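PDB 3LX2: DNA polymerase sliding clamp 2, which probably acts as a ring-shaped trimeric platform that encircles DNA and tethers the polymerase and other replication proteins to it. Local coordinates for residues Ala18-Glu26 / Met38-Val49; Ala68-Val79 / Lys112-Thr120. One frame throughout, in Å; residues are numbered along the deposited sequence.

Contact 1 of 2, residues Ala18-Glu26 / Met38-Val49; sequences ATLEKFFDE and MRAIDPSRVVLV
The backbone comes nearest the hairpin of strands 35-41 and 47-54 where Phe23 meets Asp42, their CA atoms 5.9 Å apart, on the segment that follows helix 10-21 and carries the chain over the hairpin's turn. Phe24 lies between this segment and the hairpin. Its CG stands beside the backbone N (chi1 -38°), and the ring reaches over the hairpin: Ala40 CB sits over one face, Phe23 CB over the centre of the other, and at the rim CE1 comes 3.3 Å from Asp42 N, near the ring plane. Val49 CG1 approaches obliquely, 3.7 Å from Phe24 CE2. Phe23 receives Val47 CG1 over a face, a CH-pi contact 3.9 Å from the ring centroid. Farther from the turn, Leu20 CD1 and Met38 SD meet tip to tip at 3.9 Å, the extended methionine chain bridging the distance from its strand. The turn is pinned from within: Asp42 OD2 takes the N-H of Val47 at 2.6 Å, from above the carboxylate plane. Tyr204 of helix 202-209 touches both Phe23 and Val47. This is the helix-on-sheet packing of the PCNA fold, with a type I turn from Asp42 to Arg45 inside the loop that joins the two strands.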
loop_
_atom_site.group_PDB
_atom_site.type_symbol
_atom_site.label_atom_id
_atom_site.label_comp_id
_atom_site.label_asym_id
_atom_site.label_seq_id
_atom_site.Cartn_x
_atom_site.Cartn_y
_atom_site.Cartn_z
ATOM N N ALA A 18 -18.196 -2.875 -7.170
ATOM C CA ALA A 18 -16.836 -3.167 -7.605
ATOM C C ALA A 18 -16.828 -4.468 -8.439
ATOM O O ALA A 18 -16.169 -4.564 -9.461
ATOM C CB ALA A 18 -15.848 -3.247 -6.400
ATOM N N THR A 19 -17.591 -5.452 -8.034
ATOM C CA THR A 19 -17.618 -6.645 -8.823
ATOM C C THR A 19 -18.279 -6.397 -10.212
ATOM O O THR A 19 -17.776 -6.844 -11.222
ATOM C CB THR A 19 -18.257 -7.714 -8.005
ATOM O OG1 THR A 19 -17.579 -7.713 -6.755
ATOM C CG2 THR A 19 -18.132 -9.047 -8.643
ATOM N N LEU A 20 -19.319 -5.589 -10.256
ATOM C CA LEU A 20 -20.036 -5.340 -11.505
ATOM C C LEU A 20 -19.211 -4.549 -12.489
ATOM O O LEU A 20 -19.185 -4.860 -13.687
ATOM C CB LEU A 20 -21.401 -4.669 -11.263
ATOM C CG LEU A 20 -22.307 -5.421 -10.291
ATOM C CD1 LEU A 20 -23.732 -4.777 -10.134
ATOM C CD2 LEU A 20 -22.418 -6.881 -10.684
ATOM N N GLU A 21 -18.516 -3.536 -11.990
ATOM C CA GLU A 21 -17.789 -2.620 -12.876
ATOM C C GLU A 21 -16.703 -3.383 -13.622
ATOM O O GLU A 21 -16.212 -2.934 -14.664
ATOM C CB GLU A 21 -17.189 -1.482 -12.065
ATOM C CG GLU A 21 -16.609 -0.291 -12.867
ATOM C CD GLU A 21 -15.218 -0.555 -13.329
ATOM O OE1 GLU A 21 -14.486 -1.221 -12.580
ATOM O OE2 GLU A 21 -14.835 -0.131 -14.441
ATOM N N LYS A 22 -16.313 -4.533 -13.089
ATOM C CA LYS A 22 -15.234 -5.282 -13.708
ATOM C C LYS A 22 -15.676 -5.798 -15.059
ATOM O O LYS A 22 -14.855 -5.928 -15.907
ATOM C CB LYS A 22 -14.763 -6.458 -12.828
ATOM C CG LYS A 22 -13.940 -6.033 -11.599
ATOM C CD LYS A 22 -12.746 -5.170 -12.038
ATOM C CE LYS A 22 -12.056 -4.523 -10.864
ATOM N NZ LYS A 22 -11.367 -5.559 -10.074
ATOM N N PHE A 23 -16.984 -6.034 -15.244
ATOM C CA PHE A 23 -17.512 -6.675 -16.454
ATOM C C PHE A 23 -18.341 -5.817 -17.362
ATOM O O PHE A 23 -18.429 -6.125 -18.556
ATOM C CB PHE A 23 -18.373 -7.898 -16.095
ATOM C CG PHE A 23 -17.652 -8.890 -15.254
ATOM C CD1 PHE A 23 -16.715 -9.754 -15.838
ATOM C CD2 PHE A 23 -17.858 -8.933 -13.872
ATOM C CE1 PHE A 23 -16.014 -10.689 -15.053
ATOM C CE2 PHE A 23 -17.160 -9.861 -13.089
ATOM C CZ PHE A 23 -16.234 -10.747 -13.693
ATOM N N PHE A 24 -18.977 -4.791 -16.794
ATOM C CA PHE A 24 -19.923 -3.940 -17.495
ATOM C C PHE A 24 -19.618 -2.484 -17.307
ATOM O O PHE A 24 -19.218 -2.063 -16.244
ATOM C CB PHE A 24 -21.339 -4.201 -17.012
ATOM C CG PHE A 24 -21.617 -5.640 -16.741
ATOM C CD1 PHE A 24 -21.791 -6.539 -17.800
ATOM C CD2 PHE A 24 -21.667 -6.104 -15.454
ATOM C CE1 PHE A 24 -22.042 -7.889 -17.542
ATOM C CE2 PHE A 24 -21.908 -7.424 -15.195
ATOM C CZ PHE A 24 -22.087 -8.329 -16.238
ATOM N N ASP A 25 -19.855 -1.706 -18.349
ATOM C CA ASP A 25 -19.575 -0.286 -18.313
ATOM C C ASP A 25 -20.753 0.430 -17.637
ATOM O O ASP A 25 -20.572 1.468 -17.004
ATOM C CB ASP A 25 -19.347 0.245 -19.740
ATOM C CG ASP A 25 -18.267 -0.551 -20.503
ATOM O OD1 ASP A 25 -17.145 -0.724 -19.987
ATOM O OD2 ASP A 25 -18.534 -1.011 -21.648
ATOM N N GLU A 26 -21.939 -0.160 -17.790
ATOM C CA GLU A 26 -23.182 0.438 -17.396
ATOM C C GLU A 26 -24.051 -0.634 -16.806
ATOM O O GLU A 26 -23.973 -1.802 -17.215
ATOM C CB GLU A 26 -23.931 1.020 -18.606
ATOM C CG GLU A 26 -23.023 1.675 -19.682
ATOM C CD GLU A 26 -23.810 2.533 -20.675
ATOM O OE1 GLU A 26 -24.845 2.019 -21.227
ATOM O OE2 GLU A 26 -23.393 3.722 -20.886
ATOM N N MET A 38 -31.069 -6.803 -11.239
ATOM C CA MET A 38 -30.328 -6.535 -12.423
ATOM C C MET A 38 -29.943 -7.856 -13.034
ATOM O O MET A 38 -29.708 -8.829 -12.333
ATOM C CB MET A 38 -29.092 -5.715 -12.116
ATOM C CG MET A 38 -28.104 -5.709 -13.253
ATOM S SD MET A 38 -26.621 -4.883 -12.707
ATOM C CE MET A 38 -25.498 -5.374 -13.971
ATOM N N ARG A 39 -29.891 -7.862 -14.358
ATOM C CA ARG A 39 -29.489 -8.989 -15.122
ATOM C C ARG A 39 -28.808 -8.417 -16.319
ATOM O O ARG A 39 -29.370 -7.562 -17.002
ATOM C CB ARG A 39 -30.672 -9.825 -15.566
ATOM C CG ARG A 39 -30.183 -11.087 -16.296
ATOM C CD ARG A 39 -31.246 -12.139 -16.525
ATOM N NE ARG A 39 -31.929 -12.645 -15.330
ATOM C CZ ARG A 39 -32.949 -13.500 -15.398
ATOM N NH1 ARG A 39 -33.383 -13.925 -16.600
ATOM N NH2 ARG A 39 -33.541 -13.937 -14.289
ATOM N N ALA A 40 -27.575 -8.856 -16.558
ATOM C CA ALA A 40 -26.810 -8.304 -17.655
ATOM C C ALA A 40 -25.807 -9.338 -18.140
ATOM O O ALA A 40 -25.554 -10.354 -17.437
ATOM C CB ALA A 40 -26.114 -7.068 -17.201
ATOM N N ILE A 41 -25.232 -9.069 -19.325
ATOM C CA ILE A 41 -24.193 -9.932 -19.920
ATOM C C ILE A 41 -23.057 -9.079 -20.437
ATOM O O ILE A 41 -23.262 -8.006 -20.965
ATOM C CB ILE A 41 -24.757 -10.813 -21.080
ATOM C CG1 ILE A 41 -25.961 -11.631 -20.631
ATOM C CG2 ILE A 41 -23.738 -11.854 -21.589
ATOM C CD1 ILE A 41 -26.537 -12.535 -21.759
ATOM N N ASP A 42 -21.839 -9.569 -20.317
ATOM C CA ASP A 42 -20.680 -8.843 -20.874
ATOM C C ASP A 42 -20.632 -8.916 -22.410
ATOM O O ASP A 42 -21.158 -9.858 -23.004
ATOM C CB ASP A 42 -19.360 -9.338 -20.234
ATOM C CG ASP A 42 -18.806 -10.578 -20.883
ATOM O OD1 ASP A 42 -17.629 -10.549 -21.322
ATOM O OD2 ASP A 42 -19.539 -11.587 -20.978
ATOM N N PRO A 43 -19.966 -7.943 -23.052
ATOM C CA PRO A 43 -19.935 -7.924 -24.512
ATOM C C PRO A 43 -19.277 -9.176 -25.116
ATOM O O PRO A 43 -19.510 -9.498 -26.285
ATOM C CB PRO A 43 -19.092 -6.666 -24.843
ATOM C CG PRO A 43 -18.707 -6.050 -23.544
ATOM C CD PRO A 43 -18.931 -7.067 -22.475
ATOM N N SER A 44 -18.480 -9.882 -24.330
ATOM C CA SER A 44 -17.871 -11.120 -24.807
ATOM C C SER A 44 -18.818 -12.280 -24.716
ATOM O O SER A 44 -18.513 -13.381 -25.178
ATOM C CB SER A 44 -16.671 -11.465 -23.940
ATOM O OG SER A 44 -15.822 -12.306 -24.701
ATOM N N ARG A 45 -19.960 -12.040 -24.081
ATOM C CA ARG A 45 -20.912 -13.089 -23.762
ATOM C C ARG A 45 -20.252 -14.193 -22.953
ATOM O O ARG A 45 -20.709 -15.327 -22.963
ATOM C CB ARG A 45 -21.512 -13.701 -25.034
ATOM C CG ARG A 45 -21.892 -12.686 -26.110
ATOM C CD ARG A 45 -22.945 -11.808 -25.548
ATOM N NE ARG A 45 -23.307 -10.705 -26.435
ATOM C CZ ARG A 45 -23.952 -9.627 -26.005
ATOM N NH1 ARG A 45 -24.254 -9.521 -24.721
ATOM N NH2 ARG A 45 -24.280 -8.656 -26.849
ATOM N N VAL A 46 -19.166 -13.889 -22.259
ATOM C CA VAL A 46 -18.634 -14.890 -21.373
ATOM C C VAL A 46 -19.278 -14.869 -19.973
ATOM O O VAL A 46 -19.302 -15.910 -19.297
ATOM C CB VAL A 46 -17.126 -14.838 -21.320
ATOM C CG1 VAL A 46 -16.617 -15.832 -20.337
ATOM C CG2 VAL A 46 -16.600 -15.227 -22.667
ATOM N N VAL A 47 -19.840 -13.720 -19.575
ATOM C CA VAL A 47 -20.226 -13.478 -18.182
ATOM C C VAL A 47 -21.643 -12.945 -18.029
ATOM O O VAL A 47 -21.985 -11.934 -18.597
ATOM C CB VAL A 47 -19.183 -12.532 -17.464
ATOM C CG1 VAL A 47 -19.634 -12.109 -16.103
ATOM C CG2 VAL A 47 -17.862 -13.222 -17.319
ATOM N N LEU A 48 -22.465 -13.663 -17.278
ATOM C CA LEU A 48 -23.834 -13.216 -16.962
ATOM C C LEU A 48 -24.069 -13.023 -15.473
ATOM O O LEU A 48 -23.809 -13.929 -14.671
ATOM C CB LEU A 48 -24.896 -14.210 -17.463
ATOM C CG LEU A 48 -26.367 -13.897 -17.096
ATOM C CD1 LEU A 48 -27.339 -14.599 -18.095
ATOM C CD2 LEU A 48 -26.745 -14.265 -15.635
ATOM N N VAL A 49 -24.633 -11.874 -15.130
ATOM C CA VAL A 49 -24.958 -11.594 -13.755
ATOM C C VAL A 49 -26.455 -11.518 -13.521
ATOM O O VAL A 49 -27.199 -10.917 -14.314
ATOM C CB VAL A 49 -24.217 -10.354 -13.221
ATOM C CG1 VAL A 49 -24.867 -9.096 -13.737
ATOM C CG2 VAL A 49 -24.223 -10.388 -11.754
#

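Contact 2 of 2, residues Ala68-Val79 / Lys112-Thr120; sequences AIAFDLKRFLKV and KLPLIDANT
Leu113 fills the apolar centre where the axes of helix 73-79 and strand 112-114 run nearly antiparallel (171°) and come within 9.8 Å. Its two methyls divide the work: CD1 meets Phe76 CD1 at 3.8 Å, the side chains crossing at about a right angle, while CD2 lies 4.0 Å from Val79 CG2, the two side chains sliding past each other in opposite directions. Val101 of the neighbouring strand packs on all three residues. Along strand 67-72, Leu115 CD2 rests 4.1 Å from Ile69 CB and also reaches Phe71 CD2, and Ala118 CB lies 4.1 Å from Ala70 CB. Ala70 O accepts the N-H of Ile116 at 2.9 Å, straight to 162° but with the donor well above the carbonyl plane, and a water takes the N-H of Asp72 and donates to Pro114 O. Outermost, the CG-CD edge of Pro114 comes up against one face of the Arg75 guanidinium, CG 3.5 Å from NH1 of Arg75, the proline ring standing steeply to it. Arg75 NH2 forms a salt bridge with Asp172 of the second subunit. The chemistry thus grades from an apolar, leucine-centred core to a charge probably balanced across the subunit interface.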
loop_
_atom_site.group_PDB
_atom_site.type_symbol
_atom_site.label_atom_id
_atom_site.label_comp_id
_atom_site.label_asym_id
_atom_site.label_seq_id
_atom_site.Cartn_x
_atom_site.Cartn_y
_atom_site.Cartn_z
ATOM N N ALA A 68 -36.928 1.063 -14.234
ATOM C CA ALA A 68 -35.531 0.806 -14.492
ATOM C C ALA A 68 -34.748 2.085 -14.592
ATOM O O ALA A 68 -35.101 2.977 -15.380
ATOM C CB ALA A 68 -35.385 0.046 -15.785
ATOM N N ILE A 69 -33.663 2.166 -13.826
ATOM C CA ILE A 69 -32.669 3.221 -14.004
ATOM C C ILE A 69 -31.363 2.633 -14.494
ATOM O O ILE A 69 -31.058 1.451 -14.254
ATOM C CB ILE A 69 -32.388 4.006 -12.716
ATOM C CG1 ILE A 69 -32.205 3.049 -11.542
ATOM C CG2 ILE A 69 -33.494 5.039 -12.459
ATOM C CD1 ILE A 69 -31.787 3.732 -10.264
ATOM N N ALA A 70 -30.571 3.456 -15.157
ATOM C CA ALA A 70 -29.350 3.003 -15.757
ATOM C C ALA A 70 -28.301 4.093 -15.588
ATOM O O ALA A 70 -28.601 5.280 -15.689
ATOM C CB ALA A 70 -29.581 2.686 -17.262
ATOM N N PHE A 71 -27.067 3.698 -15.317
ATOM C CA PHE A 71 -26.048 4.708 -15.064
ATOM C C PHE A 71 -24.655 4.143 -15.240
ATOM O O PHE A 71 -24.463 2.937 -15.328
ATOM C CB PHE A 71 -26.224 5.307 -13.660
ATOM C CG PHE A 71 -26.499 4.275 -12.630
ATOM C CD1 PHE A 71 -25.456 3.646 -11.980
ATOM C CD2 PHE A 71 -27.800 3.881 -12.361
ATOM C CE1 PHE A 71 -25.710 2.647 -11.059
ATOM C CE2 PHE A 71 -28.062 2.898 -11.445
ATOM C CZ PHE A 71 -27.011 2.286 -10.778
ATOM N N ASP A 72 -23.676 5.028 -15.273
ATOM C CA ASP A 72 -22.342 4.584 -15.552
ATOM C C ASP A 72 -21.711 3.913 -14.303
ATOM O O ASP A 72 -21.641 4.518 -13.228
ATOM C CB ASP A 72 -21.522 5.725 -16.094
ATOM C CG ASP A 72 -20.283 5.249 -16.684
ATOM O OD1 ASP A 72 -20.326 4.414 -17.605
ATOM O OD2 ASP A 72 -19.236 5.685 -16.223
ATOM N N LEU A 73 -21.288 2.649 -14.458
ATOM C CA LEU A 73 -20.888 1.873 -13.304
ATOM C C LEU A 73 -19.631 2.498 -12.678
ATOM O O LEU A 73 -19.544 2.706 -11.466
ATOM C CB LEU A 73 -20.728 0.386 -13.640
ATOM C CG LEU A 73 -21.893 -0.599 -13.427
ATOM C CD1 LEU A 73 -21.771 -1.939 -14.215
ATOM C CD2 LEU A 73 -22.119 -0.923 -11.955
ATOM N N LYS A 74 -18.683 2.866 -13.521
ATOM C CA LYS A 74 -17.466 3.432 -13.038
ATOM C C LYS A 74 -17.702 4.780 -12.394
ATOM O O LYS A 74 -16.920 5.169 -11.569
ATOM C CB LYS A 74 -16.435 3.540 -14.171
ATOM C CG LYS A 74 -15.143 4.202 -13.746
ATOM C CD LYS A 74 -14.139 4.477 -14.899
ATOM C CE LYS A 74 -13.507 3.201 -15.447
ATOM N NZ LYS A 74 -14.293 2.665 -16.584
ATOM N N ARG A 75 -18.732 5.531 -12.781
ATOM C CA ARG A 75 -18.951 6.852 -12.152
ATOM C C ARG A 75 -19.446 6.665 -10.706
ATOM O O ARG A 75 -18.998 7.338 -9.762
ATOM C CB ARG A 75 -19.997 7.640 -12.920
ATOM C CG ARG A 75 -19.492 8.812 -13.726
ATOM C CD ARG A 75 -20.732 9.591 -14.189
ATOM N NE ARG A 75 -20.503 11.020 -14.016
ATOM C CZ ARG A 75 -20.679 11.955 -14.943
ATOM N NH1 ARG A 75 -21.144 11.649 -16.153
ATOM N NH2 ARG A 75 -20.421 13.218 -14.626
ATOM N N PHE A 76 -20.371 5.736 -10.573
ATOM C CA PHE A 76 -21.031 5.408 -9.354
ATOM C C PHE A 76 -20.046 4.787 -8.416
ATOM O O PHE A 76 -20.091 5.025 -7.230
ATOM C CB PHE A 76 -22.098 4.372 -9.673
ATOM C CG PHE A 76 -23.001 4.045 -8.531
ATOM C CD1 PHE A 76 -23.382 5.026 -7.623
ATOM C CD2 PHE A 76 -23.503 2.761 -8.392
ATOM C CE1 PHE A 76 -24.256 4.732 -6.574
ATOM C CE2 PHE A 76 -24.358 2.449 -7.325
ATOM C CZ PHE A 76 -24.737 3.449 -6.412
ATOM N N LEU A 77 -19.150 3.988 -8.961
ATOM C CA LEU A 77 -18.183 3.274 -8.141
ATOM C C LEU A 77 -17.232 4.247 -7.477
ATOM O O LEU A 77 -16.912 4.085 -6.289
ATOM C CB LEU A 77 -17.392 2.228 -8.935
ATOM C CG LEU A 77 -16.278 1.512 -8.139
ATOM C CD1 LEU A 77 -16.848 0.775 -6.935
ATOM C CD2 LEU A 77 -15.526 0.557 -9.080
ATOM N N LYS A 78 -16.812 5.266 -8.215
ATOM C CA LYS A 78 -15.954 6.309 -7.595
ATOM C C LYS A 78 -16.589 7.021 -6.394
ATOM O O LYS A 78 -15.901 7.274 -5.407
ATOM C CB LYS A 78 -15.434 7.336 -8.616
ATOM C CG LYS A 78 -14.521 6.684 -9.628
ATOM C CD LYS A 78 -14.106 7.673 -10.733
ATOM C CE LYS A 78 -12.827 7.178 -11.427
ATOM N NZ LYS A 78 -12.115 8.310 -12.157
ATOM N N VAL A 79 -17.882 7.325 -6.479
ATOM C CA VAL A 79 -18.600 7.907 -5.374
ATOM C C VAL A 79 -18.551 6.945 -4.229
ATOM O O VAL A 79 -18.239 7.340 -3.090
ATOM C CB VAL A 79 -20.056 8.132 -5.693
ATOM C CG1 VAL A 79 -20.808 8.472 -4.441
ATOM C CG2 VAL A 79 -20.221 9.242 -6.758
ATOM N N LYS A 112 -25.157 13.982 -7.371
ATOM C CA LYS A 112 -26.143 13.709 -8.425
ATOM C C LYS A 112 -25.486 13.201 -9.707
ATOM O O LYS A 112 -24.559 13.846 -10.256
ATOM C CB LYS A 112 -27.013 14.914 -8.688
ATOM C CG LYS A 112 -28.168 14.946 -7.738
ATOM C CD LYS A 112 -29.223 15.958 -8.133
ATOM C CE LYS A 112 -28.792 17.330 -7.687
ATOM N NZ LYS A 112 -29.985 18.198 -7.494
ATOM N N LEU A 113 -25.964 12.038 -10.160
ATOM C CA LEU A 113 -25.368 11.403 -11.341
ATOM C C LEU A 113 -26.363 11.295 -12.472
ATOM O O LEU A 113 -27.507 10.912 -12.236
ATOM C CB LEU A 113 -24.832 10.005 -11.013
ATOM C CG LEU A 113 -24.134 9.740 -9.694
ATOM C CD1 LEU A 113 -24.039 8.211 -9.526
ATOM C CD2 LEU A 113 -22.752 10.423 -9.566
ATOM N N PRO A 114 -25.926 11.587 -13.703
ATOM C CA PRO A 114 -26.861 11.620 -14.850
ATOM C C PRO A 114 -27.260 10.216 -15.206
ATOM O O PRO A 114 -26.425 9.336 -15.251
ATOM C CB PRO A 114 -26.026 12.228 -15.961
ATOM C CG PRO A 114 -24.601 11.746 -15.655
ATOM C CD PRO A 114 -24.520 11.696 -14.133
ATOM N N LEU A 115 -28.541 10.005 -15.398
ATOM C CA LEU A 115 -29.052 8.711 -15.777
ATOM C C LEU A 115 -28.928 8.555 -17.261
ATOM O O LEU A 115 -28.798 9.547 -17.982
ATOM C CB LEU A 115 -30.515 8.626 -15.394
ATOM C CG LEU A 115 -30.694 8.608 -13.882
ATOM C CD1 LEU A 115 -32.147 8.757 -13.514
ATOM C CD2 LEU A 115 -30.083 7.309 -13.352
ATOM N N ILE A 116 -28.969 7.312 -17.730
ATOM C CA ILE A 116 -28.928 7.078 -19.164
ATOM C C ILE A 116 -30.022 6.146 -19.648
ATOM O O ILE A 116 -30.760 5.582 -18.837
ATOM C CB ILE A 116 -27.521 6.643 -19.692
ATOM C CG1 ILE A 116 -27.214 5.213 -19.291
ATOM C CG2 ILE A 116 -26.432 7.679 -19.295
ATOM C CD1 ILE A 116 -25.768 4.861 -19.374
ATOM N N ASP A 117 -30.099 6.007 -20.979
ATOM C CA ASP A 117 -31.011 5.080 -21.673
ATOM C C ASP A 117 -31.117 3.728 -20.978
ATOM O O ASP A 117 -30.145 2.981 -20.920
ATOM C CB ASP A 117 -30.574 4.899 -23.152
ATOM C CG ASP A 117 -31.727 4.369 -24.071
ATOM O OD1 ASP A 117 -32.799 3.991 -23.541
ATOM O OD2 ASP A 117 -31.562 4.337 -25.330
ATOM N N ALA A 118 -32.307 3.426 -20.465
ATOM C CA ALA A 118 -32.574 2.185 -19.689
ATOM C C ALA A 118 -33.133 0.971 -20.498
ATOM O O ALA A 118 -33.767 0.075 -19.921
ATOM C CB ALA A 118 -33.484 2.513 -18.501
ATOM N N ASN A 119 -32.846 0.944 -21.813
ATOM C CA ASN A 119 -33.304 -0.071 -22.809
ATOM C C ASN A 119 -32.664 -1.474 -22.776
ATOM O O ASN A 119 -32.153 -1.957 -23.802
ATOM C CB ASN A 119 -33.126 0.478 -24.242
ATOM C CG ASN A 119 -34.199 1.484 -24.636
ATOM O OD1 ASN A 119 -35.163 1.719 -23.888
ATOM N ND2 ASN A 119 -34.035 2.091 -25.825
ATOM N N THR A 120 -32.709 -2.130 -21.619
ATOM C CA THR A 120 -32.273 -3.520 -21.521
ATOM C C THR A 120 -33.262 -4.423 -22.254
ATOM O O THR A 120 -34.446 -4.459 -21.905
ATOM C CB THR A 120 -32.057 -3.974 -20.051
ATOM O OG1 THR A 120 -30.684 -3.794 -19.723
ATOM C CG2 THR A 120 -32.357 -5.463 -19.854
HETATM O O HOH W 1 -24.210 7.625 -15.553
#

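From the N terminus, helix 10-21 leads into contact 1, which closes a short loop: the chain makes strand 26-31, turns back along 35-41 and returns on 47-54 against the segment after helix 10-21. Contact 2 opens only afterwards, at strand 67-72, and closes a longer loop through strands 88-93 and 98-104, so the two follow in series and neither nests nor crosses. They nevertheless meet in space: Asp25 O lies 2.9 Å from Leu73 N, a probable hydrogen bond. Both reach the large sheet that contains strands 26-31, 35-41 and 47-54; contact 2 also ties edge strand 67-72 and helix 73-80 to strand 108-114, whose sheet continues into the second subunit, and the chain that follows it.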